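Kappa-carrageenase (Pseudoalteromonas carrageenovora, PDB 1DYP) hydrolyses internal beta-1,4 linkages between D-galactose 4-sulfate and 3,6-anhydro-D-galactose in kappa-carrageenan through its family 16 glycoside hydrolase catalytic domain. Local coordinates at residues E142-S147 against F186-D191; K105-S108 against G112-P115. The protein carries 1 engineered substitution. All coordinates share one frame; numbering follows the deposited sequence.

Contact 1: residues E142-S147 against F186-D191; sequences ELTQKS and FDPRND
Leu143 meets the ring of Pro188 with both branches of its fork, CD2 lying 3.8 Å and CD1 4.1 Å from Pro188 CB. Followed outward, Leu143 CB heads toward the opposing loop, CG stands anti to the carbonyl carbon, and chi1 -65° and chi2 171° together bring both methyls to the rim of the ring at Pro188 CB. The next ring atom, Pro188 CG, is met by Thr144 CG2 at 4.1 Å, so two consecutive residues rest against neighbouring carbons of one proline. Thr144 OG1 turns from this apolar patch to the carbonyl O of Val113. Pro188 is the second residue of a type I turn, Asp187 to Asn190. In this turn Asp187 OD1 accepts from Arg189 N, an Asx turn, and syn from Arg189 NE at 3.0 Å, while Arg189 NH2 reaches OD2 at 2.9 Å. This side-on, nearly coplanar salt bridge fixes the guanidinium, whose NH1 continues to the Ser108 carbonyl. Glu142, the proton donor, directly precedes Leu143. The contact thus joins the loop leaving strand 141-142 to the one entering strand 193-199, with Tyr195 touching both Leu143 and Pro188, and Pro115 of strand 113-120 touching Leu143 and Thr144.

Contact 2: residues K105-S108 against G112-P115; sequences KGAS and GVSP
Ala107 sets its CB against the CG2 methyl of Val113, 3.6 Å away, the closest approach between the two segments. They belong to the connection between strands 98-105 and 113-120 of the beta-jelly-roll fold of family 16 glycoside hydrolases: 105-108 leaves the first strand and 112-115 leads into and begins the second. Val113 holds CG2 between its backbone N and carbonyl carbon, CG1 being anti to the carbonyl carbon (chi1 -60°), and it is CG2 that meets alanine. Two residues along the strand, the CB of Pro115, like that of Val113, faces 105-108. Ser114 points away between them, the alternation expected of an extended strand. Gln231 of strand 225-233 touches Ala107, Val113 and Pro115, and Thr258 of strand 258-270 touches Ala107 and Val113, so the partner strand of each joined strand, 225-233 beside 113-120 and 258-270 beside 98-105, contributes to the packing. At the other end of the contact the proline ring meets backbone instead of a side chain: Pro115 CG lies 4.0 Å from Gly106 CA and 3.8 Å from Ala107 N.

In the fold
Both contacts are buried at the residues that touch, with centres about 7 Å apart, and in each a proline ring is a main packing surface. They differ in their elements: contact 1 joins two loops 39 residues apart, whereas contact 2 closes a short connection onto the strand it leads into. Contact 1 packs side chain on side chain and has a salt bridge inside its turn, while in contact 2 part of the packing is proline on backbone. Polar bonds tie the two together: Leu143 O probably accepts from Ser114 OG (2.7 Å), and Gly106 N lies 2.9 Å from Pro188 O, a probable backbone bond. Strand 113-120 therefore links contact 2 to the loop that follows Glu142.

Contact 1: residues E142-S147 against F186-D191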
loop_
_atom_site.group_PDB
_atom_site.type_symbol
_atom_site.label_atom_id
_atom_site.label_comp_id
_atom_site.label_asym_id
_atom_site.label_seq_id
_atom_site.Cartn_x
_atom_site.Cartn_y
_atom_site.Cartn_z
ATOM N N GLU A 142 -1.227 5.138 -3.884
ATOM C CA GLU A 142 -2.492 4.430 -3.893
ATOM C C GLU A 142 -3.146 5.011 -5.128
ATOM O O GLU A 142 -3.469 6.197 -5.181
ATOM C CB GLU A 142 -3.303 4.719 -2.636
ATOM C CG GLU A 142 -2.905 3.817 -1.485
ATOM C CD GLU A 142 -3.575 4.203 -0.196
ATOM O OE1 GLU A 142 -3.198 5.248 0.373
ATOM O OE2 GLU A 142 -4.482 3.469 0.246
ATOM N N LEU A 143 -3.297 4.171 -6.143
ATOM C CA LEU A 143 -3.877 4.600 -7.400
ATOM C C LEU A 143 -5.370 4.372 -7.502
ATOM O O LEU A 143 -5.951 3.554 -6.786
ATOM C CB LEU A 143 -3.200 3.863 -8.560
ATOM C CG LEU A 143 -1.715 4.129 -8.797
ATOM C CD1 LEU A 143 -1.178 3.150 -9.836
ATOM C CD2 LEU A 143 -1.526 5.565 -9.260
ATOM N N THR A 144 -5.972 5.128 -8.407
ATOM C CA THR A 144 -7.379 5.021 -8.735
ATOM C C THR A 144 -8.369 4.752 -7.602
ATOM O O THR A 144 -9.197 3.850 -7.704
ATOM C CB THR A 144 -7.560 3.944 -9.842
ATOM O OG1 THR A 144 -7.057 2.677 -9.386
ATOM C CG2 THR A 144 -6.781 4.346 -11.089
ATOM N N GLN A 145 -8.294 5.530 -6.525
ATOM C CA GLN A 145 -9.243 5.350 -5.434
ATOM C C GLN A 145 -10.031 6.633 -5.181
ATOM O O GLN A 145 -10.752 6.747 -4.192
ATOM C CB GLN A 145 -8.540 4.895 -4.149
ATOM C CG GLN A 145 -7.616 5.915 -3.513
ATOM C CD GLN A 145 -7.182 5.502 -2.116
ATOM O OE1 GLN A 145 -7.592 4.455 -1.607
ATOM N NE2 GLN A 145 -6.353 6.327 -1.484
ATOM N N LYS A 146 -9.885 7.602 -6.082
ATOM C CA LYS A 146 -10.608 8.865 -5.967
ATOM C C LYS A 146 -11.609 8.982 -7.118
ATOM O O LYS A 146 -11.761 8.048 -7.908
ATOM C CB LYS A 146 -9.633 10.045 -5.966
ATOM C CG LYS A 146 -8.787 10.177 -4.692
ATOM C CD LYS A 146 -9.637 10.577 -3.487
ATOM C CE LYS A 146 -8.777 10.906 -2.263
ATOM N NZ LYS A 146 -8.165 9.704 -1.645
ATOM N N SER A 147 -12.284 10.122 -7.224
ATOM C CA SER A 147 -13.296 10.308 -8.263
ATOM C C SER A 147 -12.769 10.260 -9.697
ATOM O O SER A 147 -13.425 9.709 -10.581
ATOM C CB SER A 147 -14.045 11.630 -8.041
ATOM O OG SER A 147 -13.240 12.743 -8.377
ATOM N N PHE A 186 -0.702 11.683 -16.539
ATOM C CA PHE A 186 -0.922 10.532 -17.407
ATOM C C PHE A 186 -1.959 9.611 -16.777
ATOM O O PHE A 186 -2.312 9.770 -15.606
ATOM C CB PHE A 186 0.396 9.770 -17.592
ATOM C CG PHE A 186 1.042 9.346 -16.294
ATOM C CD1 PHE A 186 0.577 8.234 -15.598
ATOM C CD2 PHE A 186 2.102 10.075 -15.756
ATOM C CE1 PHE A 186 1.153 7.853 -14.385
ATOM C CE2 PHE A 186 2.685 9.701 -14.543
ATOM C CZ PHE A 186 2.211 8.587 -13.856
ATOM N N ASP A 187 -2.455 8.660 -17.561
ATOM C CA ASP A 187 -3.418 7.687 -17.056
ATOM C C ASP A 187 -2.536 6.589 -16.467
ATOM O O ASP A 187 -1.769 5.954 -17.184
ATOM C CB ASP A 187 -4.257 7.121 -18.203
ATOM C CG ASP A 187 -5.380 6.236 -17.715
ATOM O OD1 ASP A 187 -5.147 5.435 -16.787
ATOM O OD2 ASP A 187 -6.497 6.334 -18.265
ATOM N N PRO A 188 -2.630 6.350 -15.151
ATOM C CA PRO A 188 -1.795 5.312 -14.538
ATOM C C PRO A 188 -2.070 3.888 -15.005
ATOM O O PRO A 188 -1.332 2.970 -14.659
ATOM C CB PRO A 188 -2.058 5.495 -13.049
ATOM C CG PRO A 188 -3.484 5.934 -13.021
ATOM C CD PRO A 188 -3.563 6.929 -14.168
ATOM N N ARG A 189 -3.124 3.709 -15.794
ATOM C CA ARG A 189 -3.475 2.389 -16.303
ATOM C C ARG A 189 -2.770 2.132 -17.629
ATOM O O ARG A 189 -2.816 1.024 -18.163
ATOM C CB ARG A 189 -4.985 2.295 -16.506
ATOM C CG ARG A 189 -5.788 2.531 -15.242
ATOM C CD ARG A 189 -7.269 2.592 -15.551
ATOM N NE ARG A 189 -7.586 3.753 -16.378
ATOM C CZ ARG A 189 -8.806 4.042 -16.811
ATOM N NH1 ARG A 189 -9.824 3.250 -16.503
ATOM N NH2 ARG A 189 -9.011 5.136 -17.532
ATOM N N ASN A 190 -2.116 3.162 -18.154
ATOM C CA ASN A 190 -1.414 3.047 -19.424
ATOM C C ASN A 190 0.091 2.924 -19.244
ATOM O O ASN A 190 0.761 3.879 -18.851
ATOM C CB ASN A 190 -1.707 4.257 -20.306
ATOM C CG ASN A 190 -1.252 4.046 -21.733
ATOM O OD1 ASN A 190 -1.910 3.344 -22.504
ATOM N ND2 ASN A 190 -0.112 4.629 -22.088
ATOM N N ASP A 191 0.620 1.746 -19.552
ATOM C CA ASP A 191 2.048 1.493 -19.434
ATOM C C ASP A 191 2.488 1.571 -17.976
ATOM O O ASP A 191 1.682 1.808 -17.075
ATOM C CB ASP A 191 2.842 2.512 -20.256
ATOM C CG ASP A 191 4.121 1.929 -20.832
ATOM O OD1 ASP A 191 4.753 1.082 -20.169
ATOM O OD2 ASP A 191 4.502 2.332 -21.951
#

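Contact 2: residues K105-S108 against G112-P115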
loop_
_atom_site.group_PDB
_atom_site.type_symbol
_atom_site.label_atom_id
_atom_site.label_comp_id
_atom_site.label_asym_id
_atom_site.label_seq_id
_atom_site.Cartn_x
_atom_site.Cartn_y
_atom_site.Cartn_z
ATOM N N LYS A 105 1.924 -0.601 -13.221
ATOM C CA LYS A 105 0.910 -0.332 -14.227
ATOM C C LYS A 105 -0.390 -0.620 -13.488
ATOM O O LYS A 105 -0.559 -1.699 -12.922
ATOM C CB LYS A 105 1.069 -1.281 -15.407
ATOM C CG LYS A 105 0.051 -1.107 -16.512
ATOM C CD LYS A 105 0.435 -2.062 -17.623
ATOM C CE LYS A 105 -0.501 -2.032 -18.789
ATOM N NZ LYS A 105 0.035 -2.975 -19.810
ATOM N N GLY A 106 -1.295 0.352 -13.468
ATOM C CA GLY A 106 -2.553 0.166 -12.770
ATOM C C GLY A 106 -3.495 -0.807 -13.449
ATOM O O GLY A 106 -3.277 -1.206 -14.595
ATOM N N ALA A 107 -4.540 -1.205 -12.730
ATOM C CA ALA A 107 -5.542 -2.121 -13.270
ATOM C C ALA A 107 -6.385 -1.333 -14.269
ATOM O O ALA A 107 -6.616 -0.142 -14.082
ATOM C CB ALA A 107 -6.419 -2.665 -12.145
ATOM N N SER A 108 -6.849 -1.995 -15.324
ATOM C CA SER A 108 -7.634 -1.313 -16.348
ATOM C C SER A 108 -8.999 -0.842 -15.864
ATOM O O SER A 108 -9.488 0.199 -16.289
ATOM C CB SER A 108 -7.820 -2.222 -17.565
ATOM O OG SER A 108 -8.633 -3.336 -17.249
ATOM N N GLY A 112 -13.262 0.895 -8.859
ATOM C CA GLY A 112 -13.468 -0.422 -8.286
ATOM C C GLY A 112 -12.279 -1.008 -7.549
ATOM O O GLY A 112 -12.462 -1.770 -6.600
ATOM N N VAL A 113 -11.066 -0.673 -7.981
ATOM C CA VAL A 113 -9.867 -1.199 -7.329
ATOM C C VAL A 113 -8.777 -0.154 -7.184
ATOM O O VAL A 113 -8.728 0.828 -7.931
ATOM C CB VAL A 113 -9.263 -2.399 -8.100
ATOM C CG1 VAL A 113 -10.283 -3.529 -8.182
ATOM C CG2 VAL A 113 -8.817 -1.967 -9.490
ATOM N N SER A 114 -7.890 -0.384 -6.222
ATOM C CA SER A 114 -6.795 0.529 -5.962
ATOM C C SER A 114 -5.438 -0.144 -5.811
ATOM O O SER A 114 -5.146 -0.758 -4.777
ATOM C CB SER A 114 -7.079 1.353 -4.705
ATOM O OG SER A 114 -5.982 2.203 -4.400
ATOM N N PRO A 115 -4.602 -0.062 -6.857
ATOM C CA PRO A 115 -3.263 -0.653 -6.811
ATOM C C PRO A 115 -2.527 0.151 -5.745
ATOM O O PRO A 115 -2.676 1.377 -5.676
ATOM C CB PRO A 115 -2.711 -0.375 -8.205
ATOM C CG PRO A 115 -3.934 -0.395 -9.062
ATOM C CD PRO A 115 -4.945 0.359 -8.226
#